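Long-range contacts in cytosol aminopeptidase (Coxiella burnetii, PDB 3IJ3), which probably acts as a manganese-dependent aminopeptidase of the M17 family, removing residues from the N termini of peptides: residues 254-262 and 305-314; 323-333 and 412-420. All blocks are in the same frame, centred on the assembly; numbering follows the deposited sequence. Where two conformers were deposited one is given.

Contact 1. Residues 254-262 and 305-314; sequences FDSGGLDIK and NAIGSRSYRP. With LI (lithium ion), chain C.
Asn-305 grips the 254-262 segment with both its backbone and its amide. Its ND2 donates to Asp-255 OD1 at 2.8 Å, on the syn side of the carboxylate but 34° out of its plane; Gly-257 N, closing an Asx turn, reaches the same oxygen from the opposite face. The two side chains run side by side, each with CG anti to its own backbone N, and ND2 has a further partner in Thr-331 O. OD2, the other carboxylate oxygen, binds lithium at 2.3 Å, together with Asp-273 and Glu-334. Asn-305 N bonds to Phe-254 O (2.9 Å), while Asn-305 O takes two donors, Ser-256 N at 3.1 Å and Ser-256 OG at 2.7 Å. The same hydroxyl accepts from Gly-258 N in an ST turn, so it ties that turn to the backbone of Asn-305. A water joins Leu-259 N to Tyr-312 O. Farther out, Leu-259 lays CG against Ser-311 CB at 3.8 Å, and Ile-307 packs on its counterparts in two neighbouring subunits. The end of strand 254-255, paired in parallel with the end of strand 295-305, thus presents Asp-255 to the metal site of the M17 catalytic domain.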
loop_
_atom_site.group_PDB
_atom_site.type_symbol
_atom_site.label_atom_id
_atom_site.label_comp_id
_atom_site.label_asym_id
_atom_site.label_seq_id
_atom_site.Cartn_x
_atom_site.Cartn_y
_atom_site.Cartn_z
ATOM N N PHE A 254 0.601 -26.269 -0.478
ATOM C CA PHE A 254 0.084 -24.957 -0.110
ATOM C C PHE A 254 1.260 -24.000 -0.061
ATOM O O PHE A 254 2.343 -24.351 0.413
ATOM C CB PHE A 254 -0.685 -24.904 1.212
ATOM C CG PHE A 254 -1.379 -23.606 1.401
ATOM C CD1 PHE A 254 -2.529 -23.321 0.663
ATOM C CD2 PHE A 254 -0.870 -22.626 2.252
ATOM C CE1 PHE A 254 -3.163 -22.091 0.771
ATOM C CE2 PHE A 254 -1.516 -21.400 2.369
ATOM C CZ PHE A 254 -2.643 -21.125 1.621
ATOM N N ASP A 255 1.059 -22.815 -0.632
ATOM C CA ASP A 255 2.084 -21.795 -0.627
ATOM C C ASP A 255 1.608 -20.525 0.098
ATOM O O ASP A 255 0.781 -19.772 -0.411
ATOM C CB ASP A 255 2.509 -21.486 -2.059
ATOM C CG ASP A 255 3.746 -20.590 -2.140
ATOM O OD1 ASP A 255 4.369 -20.308 -1.097
ATOM O OD2 ASP A 255 4.050 -20.175 -3.287
ATOM N N SER A 256 2.103 -20.308 1.315
ATOM C CA SER A 256 1.803 -19.096 2.052
ATOM C C SER A 256 2.721 -17.964 1.615
ATOM O O SER A 256 2.501 -16.801 1.974
ATOM C CB SER A 256 2.051 -19.313 3.535
ATOM O OG SER A 256 3.448 -19.560 3.772
ATOM N N GLY A 257 3.776 -18.327 0.890
ATOM C CA GLY A 257 4.828 -17.415 0.517
ATOM C C GLY A 257 6.022 -17.535 1.439
ATOM O O GLY A 257 7.133 -17.120 1.085
ATOM N N GLY A 258 5.820 -18.152 2.615
ATOM C CA GLY A 258 6.887 -18.243 3.610
ATOM C C GLY A 258 7.026 -16.882 4.292
ATOM O O GLY A 258 6.078 -16.077 4.308
ATOM N N LEU A 259 8.202 -16.598 4.858
ATOM C CA LEU A 259 8.400 -15.324 5.564
ATOM C C LEU A 259 8.083 -14.100 4.676
ATOM O O LEU A 259 7.646 -13.077 5.185
ATOM C CB LEU A 259 9.805 -15.266 6.178
ATOM C CG LEU A 259 9.955 -16.188 7.403
ATOM C CD1 LEU A 259 11.422 -16.299 7.832
ATOM C CD2 LEU A 259 9.094 -15.659 8.526
ATOM N N ASP A 260 8.322 -14.230 3.364
ATOM C CA ASP A 260 7.935 -13.203 2.372
ATOM C C ASP A 260 6.467 -13.548 2.044
ATOM O O ASP A 260 6.117 -13.987 0.946
ATOM C CB ASP A 260 8.825 -13.286 1.132
ATOM C CG ASP A 260 10.239 -12.825 1.403
ATOM O OD1 ASP A 260 10.414 -11.781 2.082
ATOM O OD2 ASP A 260 11.201 -13.476 0.919
ATOM N N ILE A 261 5.620 -13.308 3.033
ATOM C CA ILE A 261 4.229 -13.734 2.996
ATOM C C ILE A 261 3.422 -13.091 1.901
ATOM O O ILE A 261 3.581 -11.914 1.602
ATOM C CB ILE A 261 3.569 -13.522 4.390
ATOM C CG1 ILE A 261 2.264 -14.304 4.521
ATOM C CG2 ILE A 261 3.379 -12.012 4.709
ATOM C CD1 ILE A 261 1.647 -14.193 5.963
ATOM N N LYS A 262 2.558 -13.893 1.282
ATOM C CA LYS A 262 1.681 -13.390 0.248
ATOM C C LYS A 262 0.572 -12.480 0.824
ATOM O O LYS A 262 0.235 -12.511 2.016
ATOM C CB LYS A 262 0.996 -14.580 -0.466
ATOM C CG LYS A 262 1.906 -15.471 -1.270
ATOM C CD LYS A 262 1.166 -16.678 -1.816
ATOM C CE LYS A 262 2.065 -17.598 -2.613
ATOM N NZ LYS A 262 2.580 -16.962 -3.867
ATOM N N ASN A 305 4.919 -24.721 1.724
ATOM C CA ASN A 305 5.773 -23.560 1.979
ATOM C C ASN A 305 5.065 -22.801 3.085
ATOM O O ASN A 305 4.191 -21.987 2.829
ATOM C CB ASN A 305 5.957 -22.708 0.722
ATOM C CG ASN A 305 7.024 -21.629 0.880
ATOM O OD1 ASN A 305 7.927 -21.743 1.732
ATOM N ND2 ASN A 305 6.939 -20.578 0.041
ATOM N N ALA A 306 5.462 -23.072 4.316
ATOM C CA ALA A 306 4.775 -22.540 5.472
ATOM C C ALA A 306 5.506 -21.457 6.226
ATOM O O ALA A 306 6.696 -21.267 6.070
ATOM C CB ALA A 306 4.506 -23.696 6.463
ATOM N N ILE A 307 4.739 -20.791 7.084
ATOM C CA ILE A 307 5.252 -19.768 7.982
ATOM C C ILE A 307 5.216 -20.341 9.365
ATOM O O ILE A 307 4.178 -20.829 9.843
ATOM C CB ILE A 307 4.433 -18.489 7.949
ATOM C CG1 ILE A 307 4.630 -17.803 6.608
ATOM C CG2 ILE A 307 4.877 -17.550 9.081
ATOM C CD1 ILE A 307 3.721 -16.633 6.383
ATOM N N GLY A 308 6.368 -20.338 10.016
ATOM C CA GLY A 308 6.424 -20.841 11.364
ATOM C C GLY A 308 7.841 -20.747 11.910
ATOM O O GLY A 308 8.721 -20.237 11.237
ATOM N N SER A 309 8.045 -21.291 13.098
ATOM C CA SER A 309 9.344 -21.199 13.779
ATOM C C SER A 309 10.521 -21.706 12.954
ATOM O O SER A 309 11.613 -21.195 13.100
ATOM C CB SER A 309 9.327 -21.946 15.105
ATOM O OG SER A 309 9.173 -23.348 14.949
ATOM N N ARG A 310 10.294 -22.702 12.107
ATOM C CA ARG A 310 11.381 -23.312 11.303
ATOM C C ARG A 310 11.533 -22.779 9.870
ATOM O O ARG A 310 12.386 -23.276 9.105
ATOM C CB ARG A 310 11.179 -24.828 11.236
ATOM C CG ARG A 310 11.214 -25.513 12.584
ATOM C CD ARG A 310 10.996 -27.030 12.467
ATOM N NE ARG A 310 9.756 -27.403 11.755
ATOM C CZ ARG A 310 8.560 -27.618 12.319
ATOM N NH1 ARG A 310 8.375 -27.508 13.632
ATOM N NH2 ARG A 310 7.533 -27.957 11.552
ATOM N N SER A 311 10.770 -21.738 9.509
ATOM C CA SER A 311 10.838 -21.203 8.154
ATOM C C SER A 311 12.241 -20.797 7.661
ATOM O O SER A 311 12.989 -20.088 8.381
ATOM C CB SER A 311 9.939 -19.960 8.038
ATOM O OG SER A 311 8.556 -20.313 8.086
ATOM N N TYR A 312 12.571 -21.227 6.444
ATOM C CA TYR A 312 13.808 -20.796 5.782
ATOM C C TYR A 312 13.644 -19.272 5.532
ATOM O O TYR A 312 12.526 -18.749 5.379
ATOM C CB TYR A 312 14.134 -21.661 4.563
ATOM C CG TYR A 312 13.450 -21.371 3.249
ATOM C CD1 TYR A 312 14.173 -21.391 2.075
ATOM C CD2 TYR A 312 12.074 -21.107 3.148
ATOM C CE1 TYR A 312 13.588 -21.152 0.846
ATOM C CE2 TYR A 312 11.475 -20.853 1.910
ATOM C CZ TYR A 312 12.236 -20.886 0.754
ATOM O OH TYR A 312 11.704 -20.639 -0.493
ATOM N N ARG A 313 14.760 -18.560 5.524
ATOM C CA ARG A 313 14.727 -17.123 5.557
ATOM C C ARG A 313 15.409 -16.407 4.412
ATOM O O ARG A 313 16.313 -16.948 3.778
ATOM C CB ARG A 313 15.515 -16.671 6.801
ATOM C CG ARG A 313 15.213 -17.424 8.089
ATOM C CD ARG A 313 16.357 -17.244 9.108
ATOM N NE ARG A 313 16.204 -18.074 10.303
ATOM C CZ ARG A 313 16.563 -19.362 10.381
ATOM N NH1 ARG A 313 17.130 -19.997 9.343
ATOM N NH2 ARG A 313 16.362 -20.027 11.503
ATOM N N PRO A 314 15.013 -15.145 4.193
ATOM C CA PRO A 314 15.740 -14.308 3.232
ATOM C C PRO A 314 17.175 -14.240 3.677
ATOM O O PRO A 314 17.443 -14.041 4.864
ATOM C CB PRO A 314 15.065 -12.948 3.369
ATOM C CG PRO A 314 13.638 -13.279 3.804
ATOM C CD PRO A 314 13.745 -14.547 4.645
HETATM LI LI LI C . 4.721 -21.440 -5.051
HETATM O O HOH W 1 9.883 -18.968 4.628
HETATM O O HOH W 2 5.376 -19.803 -5.806
#

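Contact 2. Residues 323-333 and 412-420; sequences RKTIEITNTDA and SEVADLTNS
Asn-419 inserts its amide into the bend at residues 329-333 and uses both ends of it. OD1 accepts from Thr-329 N at 2.9 Å, and ND2 donates to two carbonyls, Asn-330 O at 2.9 Å and Ala-333 O at 3.0 Å. The first lies in the amide plane; at the second the donor stands above the carbonyl plane, 56° out of it. CG sits between the backbone N and the carbonyl carbon (chi1 70°), which turns the amide toward the bend while CB rests on Ile-326 CG2. Asn-330 O also receives Ala-333 N, from the face opposite ND2. Beside this amide, Thr-329 OG1 and Ser-420 OG share a hydrogen bond of 2.6 Å, and the side chains of Thr-329 and Thr-418 cross at about a right angle, their CG2 methyls in contact.

Short parallel strands run back from there, with Glu-327 N bonded to Leu-417 O and Glu-327 O to Asn-419 N. Glu-327 is fully extended, CG anti to the backbone N (chi1 -179°), and carries OE1 past Ala-415 to Ser-412 OG, 2.6 Å away. That hydroxyl approaches from above the carboxylate plane and itself accepts from Val-414 N and Ala-415 N. A water adds a second link, from OE1 to Glu-413 N.

At the far end the pairing is reciprocal: Thr-325 N donates to the anti side of Asp-416 OD2, and Asp-416 N to Thr-325 OG1. This hydroxyl is also bonded to Tyr-143 O of a neighbouring subunit.

The chemistry is mostly polar: side-chain bonds of Asp-416 and Asn-419 to main-chain groups continue the pairing beyond the two bridged pairs, Ile-326 with Leu-417 and Glu-327 with Thr-418, and so probably help to set the register.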
loop_
_atom_site.group_PDB
_atom_site.type_symbol
_atom_site.label_atom_id
_atom_site.label_comp_id
_atom_site.label_asym_id
_atom_site.label_seq_id
_atom_site.Cartn_x
_atom_site.Cartn_y
_atom_site.Cartn_z
ATOM N N ARG A 323 25.060 -29.705 -5.837
ATOM C CA ARG A 323 26.201 -29.121 -5.123
ATOM C C ARG A 323 26.450 -27.642 -5.495
ATOM O O ARG A 323 27.600 -27.170 -5.457
ATOM C CB ARG A 323 27.468 -29.972 -5.271
ATOM C CG ARG A 323 27.354 -31.417 -4.741
ATOM C CD ARG A 323 28.564 -32.251 -5.221
ATOM N NE ARG A 323 28.544 -33.662 -4.823
ATOM C CZ ARG A 323 29.322 -34.195 -3.879
ATOM N NH1 ARG A 323 29.234 -35.488 -3.597
ATOM N NH2 ARG A 323 30.204 -33.443 -3.228
ATOM N N LYS A 324 25.380 -26.945 -5.897
ATOM C CA LYS A 324 25.420 -25.506 -6.147
ATOM C C LYS A 324 24.804 -24.885 -4.899
ATOM O O LYS A 324 24.014 -25.537 -4.209
ATOM C CB LYS A 324 24.631 -25.110 -7.375
ATOM C CG LYS A 324 25.205 -25.653 -8.648
ATOM C CD LYS A 324 24.455 -25.154 -9.890
ATOM C CE LYS A 324 25.065 -25.728 -11.168
ATOM N NZ LYS A 324 26.449 -25.270 -11.381
ATOM N N THR A 325 25.167 -23.657 -4.578
ATOM C CA THR A 325 24.565 -22.978 -3.412
ATOM C C THR A 325 23.576 -21.921 -3.927
ATOM O O THR A 325 23.874 -21.222 -4.884
ATOM C CB THR A 325 25.609 -22.353 -2.492
ATOM O OG1 THR A 325 26.505 -21.533 -3.242
ATOM C CG2 THR A 325 26.387 -23.477 -1.767
ATOM N N ILE A 326 22.417 -21.813 -3.276
ATOM C CA ILE A 326 21.395 -20.843 -3.654
ATOM C C ILE A 326 21.145 -19.879 -2.499
ATOM O O ILE A 326 20.837 -20.310 -1.387
ATOM C CB ILE A 326 20.054 -21.523 -3.900
ATOM C CG1 ILE A 326 20.186 -22.633 -4.942
ATOM C CG2 ILE A 326 19.033 -20.510 -4.344
ATOM C CD1 ILE A 326 18.972 -23.536 -4.889
ATOM N N GLU A 327 21.305 -18.597 -2.761
ATOM C CA GLU A 327 20.990 -17.581 -1.784
ATOM C C GLU A 327 19.512 -17.264 -1.963
ATOM O O GLU A 327 19.076 -16.852 -3.057
ATOM C CB GLU A 327 21.821 -16.324 -1.974
ATOM C CG GLU A 327 21.481 -15.259 -0.891
ATOM C CD GLU A 327 22.255 -13.965 -1.026
ATOM O OE1 GLU A 327 22.779 -13.673 -2.133
ATOM O OE2 GLU A 327 22.332 -13.223 -0.001
ATOM N N ILE A 328 18.745 -17.396 -0.896
ATOM C CA ILE A 328 17.318 -17.118 -0.951
ATOM C C ILE A 328 17.065 -15.621 -0.824
ATOM O O ILE A 328 17.315 -14.998 0.231
ATOM C CB ILE A 328 16.544 -17.853 0.165
ATOM C CG1 ILE A 328 16.798 -19.368 0.095
ATOM C CG2 ILE A 328 15.011 -17.519 0.086
ATOM C CD1 ILE A 328 16.468 -20.007 -1.293
ATOM N N THR A 329 16.591 -15.033 -1.908
ATOM C CA THR A 329 16.252 -13.611 -1.950
ATOM C C THR A 329 14.736 -13.390 -1.938
ATOM O O THR A 329 14.289 -12.259 -1.847
ATOM C CB THR A 329 16.898 -12.898 -3.155
ATOM O OG1 THR A 329 16.619 -13.607 -4.345
ATOM C CG2 THR A 329 18.420 -12.843 -2.979
ATOM N N ASN A 330 13.972 -14.468 -2.045
ATOM C CA ASN A 330 12.498 -14.408 -1.996
ATOM C C ASN A 330 12.036 -15.778 -1.567
ATOM O O ASN A 330 12.178 -16.744 -2.327
ATOM C CB ASN A 330 11.931 -14.038 -3.362
ATOM C CG ASN A 330 10.412 -13.950 -3.378
ATOM O OD1 ASN A 330 9.735 -14.152 -2.357
ATOM N ND2 ASN A 330 9.864 -13.633 -4.557
ATOM N N THR A 331 11.470 -15.899 -0.364
ATOM C CA THR A 331 11.032 -17.224 0.095
ATOM C C THR A 331 9.813 -17.735 -0.695
ATOM O O THR A 331 9.493 -18.919 -0.651
ATOM C CB THR A 331 10.662 -17.226 1.602
ATOM O OG1 THR A 331 9.552 -16.354 1.816
ATOM C CG2 THR A 331 11.835 -16.803 2.463
ATOM N N ASP A 332 9.165 -16.835 -1.433
ATOM C CA ASP A 332 7.971 -17.147 -2.225
ATOM C C ASP A 332 8.368 -17.595 -3.665
ATOM O O ASP A 332 7.498 -17.854 -4.480
ATOM C CB ASP A 332 7.040 -15.950 -2.223
ATOM C CG ASP A 332 5.646 -16.252 -2.803
ATOM O OD1 ASP A 332 5.226 -17.408 -2.839
ATOM O OD2 ASP A 332 4.967 -15.293 -3.200
ATOM N N ALA A 333 9.662 -17.665 -3.981
ATOM C CA ALA A 333 10.120 -18.245 -5.271
ATOM C C ALA A 333 10.668 -19.628 -4.894
ATOM O O ALA A 333 11.794 -19.997 -5.214
ATOM C CB ALA A 333 11.207 -17.363 -5.953
ATOM N N SER A 412 24.663 -13.569 -7.186
ATOM C CA SER A 412 24.741 -13.484 -5.718
ATOM C C SER A 412 26.145 -13.083 -5.315
ATOM O O SER A 412 27.117 -13.511 -5.950
ATOM C CB SER A 412 24.434 -14.852 -5.084
ATOM O OG SER A 412 24.613 -14.780 -3.685
ATOM N N GLU A 413 26.274 -12.251 -4.287
ATOM C CA GLU A 413 27.583 -11.924 -3.762
ATOM C C GLU A 413 28.066 -13.032 -2.792
ATOM O O GLU A 413 29.257 -13.080 -2.457
ATOM C CB GLU A 413 27.559 -10.598 -2.978
ATOM C CG GLU A 413 27.129 -9.374 -3.780
ATOM C CD GLU A 413 28.124 -8.996 -4.857
ATOM O OE1 GLU A 413 29.282 -9.408 -4.773
ATOM O OE2 GLU A 413 27.741 -8.266 -5.788
ATOM N N VAL A 414 27.163 -13.902 -2.358
ATOM C CA VAL A 414 27.453 -14.903 -1.351
ATOM C C VAL A 414 27.473 -16.345 -1.882
ATOM O O VAL A 414 28.385 -17.091 -1.616
ATOM C CB VAL A 414 26.399 -14.792 -0.211
ATOM C CG1 VAL A 414 26.605 -15.862 0.865
ATOM C CG2 VAL A 414 26.480 -13.425 0.435
ATOM N N ALA A 415 26.459 -16.706 -2.631
ATOM C CA ALA A 415 26.287 -18.065 -3.137
ATOM C C ALA A 415 26.529 -18.148 -4.627
ATOM O O ALA A 415 26.832 -17.141 -5.274
ATOM C CB ALA A 415 24.840 -18.546 -2.826
ATOM N N ASP A 416 26.352 -19.341 -5.202
ATOM C CA ASP A 416 26.496 -19.499 -6.663
ATOM C C ASP A 416 25.456 -18.686 -7.456
ATOM O O ASP A 416 25.759 -18.152 -8.551
ATOM C CB ASP A 416 26.441 -20.971 -7.065
ATOM C CG ASP A 416 27.622 -21.753 -6.554
ATOM O OD1 ASP A 416 28.774 -21.217 -6.632
ATOM O OD2 ASP A 416 27.410 -22.913 -6.087
ATOM N N LEU A 417 24.243 -18.592 -6.914
ATOM C CA LEU A 417 23.192 -17.782 -7.523
ATOM C C LEU A 417 22.081 -17.521 -6.520
ATOM O O LEU A 417 22.036 -18.126 -5.478
ATOM C CB LEU A 417 22.585 -18.434 -8.755
ATOM C CG LEU A 417 21.746 -19.681 -8.587
ATOM C CD1 LEU A 417 21.001 -20.006 -9.937
ATOM C CD2 LEU A 417 22.597 -20.872 -8.109
ATOM N N THR A 418 21.230 -16.573 -6.844
ATOM C CA THR A 418 20.058 -16.288 -6.026
ATOM C C THR A 418 18.891 -17.017 -6.638
ATOM O O THR A 418 18.987 -17.510 -7.762
ATOM C CB THR A 418 19.714 -14.794 -5.990
ATOM O OG1 THR A 418 19.379 -14.346 -7.314
ATOM C CG2 THR A 418 20.869 -13.951 -5.435
ATOM N N ASN A 419 17.778 -17.102 -5.899
ATOM C CA ASN A 419 16.599 -17.728 -6.479
ATOM C C ASN A 419 15.642 -16.734 -7.117
ATOM O O ASN A 419 14.724 -17.159 -7.778
ATOM C CB ASN A 419 15.827 -18.600 -5.487
ATOM C CG ASN A 419 15.134 -17.825 -4.427
ATOM O OD1 ASN A 419 15.628 -16.800 -3.962
ATOM N ND2 ASN A 419 13.964 -18.354 -3.967
ATOM N N SER A 420 15.842 -15.437 -6.961
ATOM C CA SER A 420 14.936 -14.475 -7.580
ATOM C C SER A 420 15.696 -13.270 -8.042
ATOM O O SER A 420 16.781 -12.974 -7.530
ATOM C CB SER A 420 13.825 -14.010 -6.630
ATOM O OG SER A 420 14.395 -13.219 -5.598
HETATM O O HOH W 3 29.063 -24.701 -5.124
HETATM O O HOH W 4 24.118 -11.309 -2.672
#

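How the contacts relate
From the N terminus, the chain first lays down residues 254-262 at the metal site, then passes through helix 275-289 and strand 295-305 before contact 1 closes that loop with 305-314. Contact 2 opens shortly afterwards, at 323-333, and closes across 78 residues that include helix 335-347 and strand 353-359. The two loops therefore follow in series, neither enclosing nor crossing the other. They meet in space nevertheless, with centres about 16 Å apart: Thr-331 probably bonds to Gly-257 O and Asp-260 OD2. Contact 1 belongs to the large mixed sheet, contact 2 to a small three-stranded one, and both also touch a neighbouring subunit.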